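Local structure of hypothetical protein (Exiguobacterium sibiricum, 2HKV) at residues D22-I27 and Q81-L86; L54-R59 and Q71-P76. The protein is of unknown function but, as a putative DinB-family protein, binds a nickel ion within a bundle of helices. All blocks are in the same frame, centred on the assembly; numbering follows the deposited sequence.

Contact 1: D22-I27 and Q81-L86; sequences DLIRLI and QLVDRL
I24 meets L82, V83 and L86 where the end of helix 4-26 runs against the start of helix 82-98, and its two branches divide the work. The CG2 methyl lies 4.1 Å from CB of L82 and equally 4.1 Å from CG2 of V83, which places it between two successive residues of the opposing helix. The longer branch turns the other way along the interface, where I24 CD1 comes within 4.2 Å of CD2 of L86. This division follows from the first torsion of I24: CG1 sits beside the backbone N (chi1 -70°), which leaves CG2 anti to that nitrogen. The side chains of I24 and V83 run antiparallel past one another, whereas I24 crosses L82 at about a right angle.

R25 adds a smaller contact at the margin. Its extended chain carries NH2 to 4.1 Å from CG1 of V83, the branch that V83 does not offer to I24. In the same guanidinium, NH1 faces OD1 of D22, one turn earlier, in a long salt bridge of 3.8 Å; the carboxylate oxygen lies at the edge of the group and in its plane, too far for a firm grip.

No hydrogen bond joins the segments, so apolar packing carries the contact. The short helical segments are antiparallel, at 168°, with axes 10.4 Å apart, as in the antiparallel helical bundle of the DinB fold. L82 also packs on A47, V48 and A51 of helix 43-61, while L23 and I27 reach helix 114-138, so the pair is built into the bundle from both segments.

Contact 2: L54-R59 and Q71-P76; sequences LEADLR and QFYAVP
F72 and A56 meet because the phenylalanine holds CG anti to its backbone N (chi1 177°), which swings the ring toward helix 43-61, while E55, with its CG likewise anti to the nitrogen (chi1 172°), sends its extended chain across the rim of the ring at a slant. CE2 of F72 comes to 3.6 Å from CB of A56. At the other flank of the ring, CE1 of F72 lies 3.7 Å from OE2 of E55, and this oxygen approaches the ring edge near its plane, where the C-H groups carry slight positive charge. R59 crosses the ring at about a right angle, its CD 4.0 Å from CD1 of F72, with the guanidinium plane turned 29° from the ring plane.

The same E55 OE2 accepts two hydrogen bonds from R59: from NE at 3.0 Å and from NH2 at 3.1 Å, both noticeably bent. This side-on grip, one turn along the helix, fixes the arginine beside the phenylalanine. An alanine in place of E55 would leave R59 without this acceptor and is likely to let its guanidinium turn away from F72.

Y73 touches A56 from its hydroxyl end, OH to CB 3.7 Å. A water held by D57 OD1 links only weakly to that hydroxyl. D57 OD2 in turn bonds to the nickel ligand H124 on helix 114-138, a second-shell arrangement. Helix 66-73 thus packs on helix 43-61, with Y92 of helix 82-98 meeting both E55 and R59.

How the contacts relate
The centres of the two contacts lie about 17 Å apart in one DinB-type helical domain. Contact 2, between helices 43-61 and 66-73, is nested along the chain inside the loop that contact 1 closes between helices 4-26 and 82-98. A salt bridge ties them together: R85 NH1, in the 81-86 segment, reaches E55 OE1 at 3.1 Å, so this carboxylate uses one oxygen within contact 2 and the other toward helix 82-98. R85 also packs against F72. Contact 1 joins two long helices of the bundle, whereas contact 2 brings the short helix 66-73 over it, with the Y73 side chain about 8 Å from the nickel ion.

Contact 1: D22-I27 and Q81-L86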
ATOM      1  N   ASP A  22      13.267  -8.885   3.300  1.00 34.87           N
ATOM      2  CA  ASP A  22      13.255  -9.819   4.421  1.00 40.04           C
ATOM      3  C   ASP A  22      12.223 -10.907   4.196  1.00 41.40           C
ATOM      4  O   ASP A  22      12.496 -12.095   4.451  1.00 40.69           O
ATOM      5  CB  ASP A  22      12.955  -9.104   5.729  1.00 42.37           C
ATOM      6  CG  ASP A  22      14.080  -8.165   6.157  1.00 55.83           C
ATOM      7  OD1 ASP A  22      15.268  -8.435   5.793  1.00 59.00           O
ATOM      8  OD2 ASP A  22      13.770  -7.167   6.871  1.00 62.91           O
ATOM      9  N   LEU A  23      11.050 -10.520   3.680  1.00 39.71           N
ATOM     10  CA  LEU A  23       9.989 -11.513   3.449  1.00 38.50           C
ATOM     11  C   LEU A  23      10.425 -12.548   2.419  1.00 37.91           C
ATOM     12  O   LEU A  23      10.220 -13.730   2.636  1.00 37.86           O
ATOM     13  CB  LEU A  23       8.659 -10.866   3.000  1.00 39.64           C
ATOM     14  CG  LEU A  23       7.826 -10.100   4.045  1.00 43.07           C
ATOM     15  CD1 LEU A  23       6.623  -9.412   3.349  1.00 45.96           C
ATOM     16  CD2 LEU A  23       7.311 -11.035   5.148  1.00 44.73           C
ATOM     17  N   ILE A  24      11.033 -12.088   1.330  1.00 34.90           N
ATOM     18  CA  ILE A  24      11.484 -12.964   0.264  1.00 38.80           C
ATOM     19  C   ILE A  24      12.475 -13.951   0.851  1.00 39.30           C
ATOM     20  O   ILE A  24      12.355 -15.142   0.596  1.00 38.78           O
ATOM     21  CB  ILE A  24      12.060 -12.155  -0.963  1.00 39.66           C
ATOM     22  CG1 ILE A  24      10.916 -11.428  -1.684  1.00 46.12           C
ATOM     23  CG2 ILE A  24      12.849 -13.067  -1.936  1.00 35.47           C
ATOM     24  CD1 ILE A  24      11.368 -10.411  -2.739  1.00 42.23           C
ATOM     25  N   ARG A  25      13.390 -13.479   1.715  1.00 41.71           N
ATOM     26  CA  ARG A  25      14.359 -14.396   2.353  1.00 40.91           C
ATOM     27  C   ARG A  25      13.740 -15.436   3.313  1.00 42.16           C
ATOM     28  O   ARG A  25      14.401 -16.412   3.685  1.00 41.28           O
ATOM     29  CB  ARG A  25      15.444 -13.600   3.058  1.00 44.46           C
ATOM     30  CG  ARG A  25      16.344 -12.817   2.119  1.00 42.29           C
ATOM     31  CD  ARG A  25      17.067 -11.747   2.922  1.00 47.95           C
ATOM     32  NE  ARG A  25      18.153 -11.124   2.179  1.00 53.32           N
ATOM     33  CZ  ARG A  25      18.645  -9.906   2.426  1.00 60.01           C
ATOM     34  NH1 ARG A  25      18.140  -9.139   3.397  1.00 64.14           N
ATOM     35  NH2 ARG A  25      19.645  -9.440   1.683  1.00 59.53           N
ATOM     36  N   LEU A  26      12.480 -15.267   3.692  1.00 39.51           N
ATOM     37  CA  LEU A  26      11.806 -16.245   4.541  1.00 41.09           C
ATOM     38  C   LEU A  26      11.282 -17.409   3.735  1.00 39.10           C
ATOM     39  O   LEU A  26      11.124 -18.504   4.246  1.00 40.95           O
ATOM     40  CB  LEU A  26      10.666 -15.590   5.344  1.00 41.66           C
ATOM     41  CG  LEU A  26      11.069 -14.465   6.307  1.00 48.24           C
ATOM     42  CD1 LEU A  26       9.868 -14.063   7.163  1.00 50.64           C
ATOM     43  CD2 LEU A  26      12.217 -14.902   7.184  1.00 52.35           C
ATOM     44  N   ILE A  27      11.029 -17.183   2.449  1.00 38.54           N
ATOM     45  CA  ILE A  27      10.285 -18.127   1.676  1.00 37.64           C
ATOM     46  C   ILE A  27      11.081 -19.443   1.532  1.00 37.65           C
ATOM     47  O   ILE A  27      12.267 -19.425   1.202  1.00 37.14           O
ATOM     48  CB  ILE A  27       9.906 -17.564   0.301  1.00 35.80           C
ATOM     49  CG1 ILE A  27       9.046 -16.284   0.445  1.00 34.62           C
ATOM     50  CG2 ILE A  27       9.210 -18.711  -0.534  1.00 33.38           C
ATOM     51  CD1 ILE A  27       8.699 -15.588  -0.889  1.00 36.15           C
ATOM     52  N   GLN A  81      17.661 -14.979  -7.782  1.00 44.66           N
ATOM     53  CA  GLN A  81      18.017 -13.611  -8.193  1.00 44.68           C
ATOM     54  C   GLN A  81      17.022 -12.542  -7.713  1.00 43.79           C
ATOM     55  O   GLN A  81      17.198 -11.366  -7.991  1.00 43.00           O
ATOM     56  CB  GLN A  81      18.105 -13.530  -9.702  1.00 43.82           C
ATOM     57  CG  GLN A  81      19.093 -14.498 -10.315  1.00 47.56           C
ATOM     58  CD  GLN A  81      18.733 -14.882 -11.749  1.00 49.86           C
ATOM     59  OE1 GLN A  81      17.565 -14.808 -12.173  1.00 47.77           O
ATOM     60  NE2 GLN A  81      19.745 -15.315 -12.502  1.00 59.13           N
ATOM     61  N   LEU A  82      15.988 -12.960  -6.994  1.00 43.24           N
ATOM     62  CA  LEU A  82      14.889 -12.059  -6.623  1.00 41.15           C
ATOM     63  C   LEU A  82      15.357 -10.887  -5.817  1.00 38.96           C
ATOM     64  O   LEU A  82      14.985  -9.752  -6.116  1.00 39.63           O
ATOM     65  CB  LEU A  82      13.763 -12.808  -5.895  1.00 36.03           C
ATOM     66  CG  LEU A  82      12.794 -13.515  -6.835  1.00 39.04           C
ATOM     67  CD1 LEU A  82      11.837 -14.356  -6.041  1.00 37.69           C
ATOM     68  CD2 LEU A  82      12.036 -12.474  -7.655  1.00 40.37           C
ATOM     69  N   VAL A  83      16.163 -11.122  -4.789  1.00 42.19           N
ATOM     70  CA  VAL A  83      16.632  -9.994  -3.977  1.00 39.77           C
ATOM     71  C   VAL A  83      17.476  -9.062  -4.828  1.00 40.15           C
ATOM     72  O   VAL A  83      17.304  -7.842  -4.771  1.00 41.14           O
ATOM     73  CB  VAL A  83      17.390 -10.431  -2.711  1.00 41.70           C
ATOM     74  CG1 VAL A  83      18.051  -9.209  -2.039  1.00 41.26           C
ATOM     75  CG2 VAL A  83      16.435 -11.111  -1.758  1.00 46.44           C
ATOM     76  N   ASP A  84      18.395  -9.627  -5.600  1.00 41.05           N
ATOM     77  CA  ASP A  84      19.255  -8.844  -6.484  1.00 40.96           C
ATOM     78  C   ASP A  84      18.420  -7.984  -7.396  1.00 37.58           C
ATOM     79  O   ASP A  84      18.765  -6.835  -7.648  1.00 33.78           O
ATOM     80  CB  ASP A  84      20.144  -9.746  -7.339  1.00 42.60           C
ATOM     81  CG  ASP A  84      21.312 -10.350  -6.558  1.00 56.71           C
ATOM     82  OD1 ASP A  84      21.536  -9.939  -5.384  1.00 72.04           O
ATOM     83  OD2 ASP A  84      22.012 -11.232  -7.127  1.00 64.36           O
ATOM     84  N   ARG A  85      17.315  -8.548  -7.879  1.00 36.15           N
ATOM     85  CA  ARG A  85      16.407  -7.844  -8.777  1.00 37.48           C
ATOM     86  C   ARG A  85      15.643  -6.710  -8.114  1.00 35.35           C
ATOM     87  O   ARG A  85      15.556  -5.637  -8.659  1.00 37.81           O
ATOM     88  CB  ARG A  85      15.421  -8.841  -9.452  1.00 38.47           C
ATOM     89  CG  ARG A  85      14.677  -8.249 -10.649  1.00 36.94           C
ATOM     90  CD  ARG A  85      15.700  -7.562 -11.542  1.00 46.88           C
ATOM     91  NE  ARG A  85      15.183  -7.007 -12.771  1.00 45.20           N
ATOM     92  CZ  ARG A  85      14.843  -5.736 -12.965  1.00 57.24           C
ATOM     93  NH1 ARG A  85      14.959  -4.796 -11.995  1.00 41.14           N
ATOM     94  NH2 ARG A  85      14.373  -5.406 -14.175  1.00 56.31           N
ATOM     95  N   LEU A  86      15.095  -6.961  -6.938  1.00 33.44           N
ATOM     96  CA  LEU A  86      14.497  -5.921  -6.114  1.00 36.00           C
ATOM     97  C   LEU A  86      15.488  -4.727  -5.884  1.00 34.73           C
ATOM     98  O   LEU A  86      15.136  -3.516  -5.980  1.00 33.71           O
ATOM     99  CB  LEU A  86      14.064  -6.557  -4.788  1.00 34.72           C
ATOM    100  CG  LEU A  86      13.458  -5.660  -3.694  1.00 37.85           C
ATOM    101  CD1 LEU A  86      12.249  -4.850  -4.217  1.00 38.40           C
ATOM    102  CD2 LEU A  86      13.104  -6.559  -2.483  1.00 36.98           C
TER

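Contact 2: L54-R59 and Q71-P76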
ATOM      1  N   LEU A  54       8.944  -1.444  -9.189  1.00 34.97           N
ATOM      2  CA  LEU A  54       9.368  -0.044  -8.971  1.00 35.40           C
ATOM      3  C   LEU A  54       9.969   0.498 -10.256  1.00 35.59           C
ATOM      4  O   LEU A  54       9.821   1.680 -10.540  1.00 38.47           O
ATOM      5  CB  LEU A  54      10.335   0.108  -7.798  1.00 31.78           C
ATOM      6  CG  LEU A  54       9.809  -0.036  -6.369  1.00 38.54           C
ATOM      7  CD1 LEU A  54      10.992   0.116  -5.391  1.00 35.18           C
ATOM      8  CD2 LEU A  54       8.707   0.988  -6.065  1.00 32.61           C
ATOM      9  N   GLU A  55      10.600  -0.365 -11.053  1.00 33.84           N
ATOM     10  CA  GLU A  55      11.192   0.048 -12.339  1.00 34.22           C
ATOM     11  C   GLU A  55      10.142  -0.001 -13.440  1.00 32.62           C
ATOM     12  O   GLU A  55      10.015   0.938 -14.221  1.00 35.61           O
ATOM     13  CB  GLU A  55      12.413  -0.822 -12.628  1.00 32.77           C
ATOM     14  CG  GLU A  55      13.026  -0.666 -13.973  1.00 36.51           C
ATOM     15  CD  GLU A  55      14.349  -1.400 -14.135  1.00 39.65           C
ATOM     16  OE1 GLU A  55      14.933  -1.902 -13.137  1.00 40.14           O
ATOM     17  OE2 GLU A  55      14.816  -1.485 -15.298  1.00 33.74           O
ATOM     18  N   ALA A  56       9.356  -1.082 -13.473  1.00 32.25           N
ATOM     19  CA  ALA A  56       8.292  -1.278 -14.452  1.00 35.38           C
ATOM     20  C   ALA A  56       7.386  -0.071 -14.463  1.00 34.59           C
ATOM     21  O   ALA A  56       7.136   0.522 -15.511  1.00 34.91           O
ATOM     22  CB  ALA A  56       7.467  -2.629 -14.184  1.00 31.08           C
ATOM     23  N   ASP A  57       6.911   0.342 -13.290  1.00 35.03           N
ATOM     24  CA  ASP A  57       5.961   1.431 -13.280  1.00 34.36           C
ATOM     25  C   ASP A  57       6.574   2.706 -13.810  1.00 33.54           C
ATOM     26  O   ASP A  57       5.886   3.489 -14.446  1.00 34.42           O
ATOM     27  CB  ASP A  57       5.383   1.672 -11.876  1.00 35.61           C
ATOM     28  CG  ASP A  57       4.411   0.564 -11.418  1.00 38.12           C
ATOM     29  OD1 ASP A  57       4.304  -0.551 -12.042  1.00 36.41           O
ATOM     30  OD2 ASP A  57       3.736   0.775 -10.369  1.00 43.11           O
ATOM     31  N   LEU A  58       7.840   2.953 -13.529  1.00 34.46           N
ATOM     32  CA  LEU A  58       8.444   4.202 -13.961  1.00 34.72           C
ATOM     33  C   LEU A  58       8.759   4.177 -15.443  1.00 36.13           C
ATOM     34  O   LEU A  58       8.698   5.217 -16.078  1.00 31.56           O
ATOM     35  CB  LEU A  58       9.685   4.546 -13.118  1.00 35.74           C
ATOM     36  CG  LEU A  58       9.383   4.959 -11.655  1.00 39.62           C
ATOM     37  CD1 LEU A  58      10.645   5.412 -10.994  1.00 33.66           C
ATOM     38  CD2 LEU A  58       8.353   6.035 -11.576  1.00 43.97           C
ATOM     39  N   ARG A  59       9.060   3.002 -15.984  1.00 36.06           N
ATOM     40  CA  ARG A  59       9.212   2.823 -17.428  1.00 34.34           C
ATOM     41  C   ARG A  59       7.894   3.057 -18.155  1.00 34.08           C
ATOM     42  O   ARG A  59       7.854   3.757 -19.200  1.00 34.68           O
ATOM     43  CB  ARG A  59       9.738   1.410 -17.718  1.00 35.34           C
ATOM     44  CG  ARG A  59      11.200   1.222 -17.351  1.00 39.71           C
ATOM     45  CD  ARG A  59      11.852  -0.083 -17.850  1.00 39.67           C
ATOM     46  NE  ARG A  59      13.264  -0.076 -17.468  1.00 40.80           N
ATOM     47  CZ  ARG A  59      14.265   0.349 -18.230  1.00 49.45           C
ATOM     48  NH1 ARG A  59      14.056   0.750 -19.471  1.00 44.79           N
ATOM     49  NH2 ARG A  59      15.499   0.359 -17.744  1.00 53.60           N
ATOM     50  N   GLN A  71       8.588  -7.246 -23.383  1.00 29.12           N
ATOM     51  CA  GLN A  71       9.961  -7.708 -23.433  1.00 30.47           C
ATOM     52  C   GLN A  71      10.556  -7.626 -22.027  1.00 31.93           C
ATOM     53  O   GLN A  71      11.335  -8.505 -21.681  1.00 34.11           O
ATOM     54  CB  GLN A  71      10.754  -6.852 -24.396  1.00 26.32           C
ATOM     55  CG  GLN A  71      12.223  -7.155 -24.393  1.00 28.44           C
ATOM     56  CD  GLN A  71      12.955  -6.469 -25.505  1.00 32.82           C
ATOM     57  OE1 GLN A  71      12.344  -5.984 -26.499  1.00 35.76           O
ATOM     58  NE2 GLN A  71      14.289  -6.442 -25.381  1.00 30.54           N
ATOM     59  N   PHE A  72      10.126  -6.623 -21.232  1.00 32.84           N
ATOM     60  CA  PHE A  72      10.614  -6.368 -19.885  1.00 31.52           C
ATOM     61  C   PHE A  72      10.113  -7.443 -18.959  1.00 34.32           C
ATOM     62  O   PHE A  72      10.876  -8.006 -18.204  1.00 37.68           O
ATOM     63  CB  PHE A  72      10.127  -4.982 -19.362  1.00 33.16           C
ATOM     64  CG  PHE A  72      10.527  -4.676 -17.930  1.00 35.14           C
ATOM     65  CD1 PHE A  72      11.734  -4.045 -17.634  1.00 38.15           C
ATOM     66  CD2 PHE A  72       9.686  -4.972 -16.913  1.00 30.46           C
ATOM     67  CE1 PHE A  72      12.104  -3.758 -16.312  1.00 32.11           C
ATOM     68  CE2 PHE A  72      10.042  -4.700 -15.565  1.00 41.92           C
ATOM     69  CZ  PHE A  72      11.244  -4.093 -15.274  1.00 33.69           C
ATOM     70  N   TYR A  73       8.813  -7.719 -19.021  1.00 32.89           N
ATOM     71  CA  TYR A  73       8.216  -8.710 -18.171  1.00 35.71           C
ATOM     72  C   TYR A  73       8.667 -10.098 -18.501  1.00 35.76           C
ATOM     73  O   TYR A  73       8.651 -10.951 -17.632  1.00 39.30           O
ATOM     74  CB  TYR A  73       6.690  -8.635 -18.237  1.00 39.50           C
ATOM     75  CG  TYR A  73       6.097  -7.386 -17.649  1.00 40.07           C
ATOM     76  CD1 TYR A  73       6.460  -6.949 -16.379  1.00 39.71           C
ATOM     77  CD2 TYR A  73       5.170  -6.632 -18.352  1.00 43.77           C
ATOM     78  CE1 TYR A  73       5.908  -5.818 -15.822  1.00 57.79           C
ATOM     79  CE2 TYR A  73       4.625  -5.475 -17.799  1.00 50.90           C
ATOM     80  CZ  TYR A  73       4.999  -5.081 -16.542  1.00 50.47           C
ATOM     81  OH  TYR A  73       4.461  -3.962 -15.957  1.00 56.06           O
ATOM     82  N   ALA A  74       9.068 -10.335 -19.746  1.00 35.43           N
ATOM     83  CA  ALA A  74       9.517 -11.652 -20.160  1.00 38.38           C
ATOM     84  C   ALA A  74      10.922 -12.020 -19.694  1.00 39.36           C
ATOM     85  O   ALA A  74      11.292 -13.173 -19.809  1.00 40.21           O
ATOM     86  CB  ALA A  74       9.399 -11.825 -21.712  1.00 34.73           C
ATOM     87  N   VAL A  75      11.718 -11.081 -19.195  1.00 42.12           N
ATOM     88  CA  VAL A  75      13.061 -11.461 -18.742  1.00 41.98           C
ATOM     89  C   VAL A  75      12.896 -12.257 -17.432  1.00 39.16           C
ATOM     90  O   VAL A  75      12.280 -11.785 -16.489  1.00 37.04           O
ATOM     91  CB  VAL A  75      14.042 -10.257 -18.645  1.00 43.50           C
ATOM     92  CG1 VAL A  75      15.324 -10.666 -17.936  1.00 43.48           C
ATOM     93  CG2 VAL A  75      14.410  -9.778 -20.057  1.00 37.93           C
ATOM     94  N   PRO A  76      13.359 -13.514 -17.414  1.00 38.58           N
ATOM     95  CA  PRO A  76      13.090 -14.360 -16.256  1.00 38.99           C
ATOM     96  C   PRO A  76      13.845 -13.934 -14.987  1.00 38.98           C
ATOM     97  O   PRO A  76      15.015 -13.609 -15.043  1.00 38.80           O
ATOM     98  CB  PRO A  76      13.549 -15.749 -16.710  1.00 39.17           C
ATOM     99  CG  PRO A  76      14.472 -15.513 -17.835  1.00 42.36           C
ATOM    100  CD  PRO A  76      14.124 -14.215 -18.459  1.00 37.34           C
TER
HETATM  101  O   HOH W   1       4.189  -3.135 -12.635  1.00 48.02           O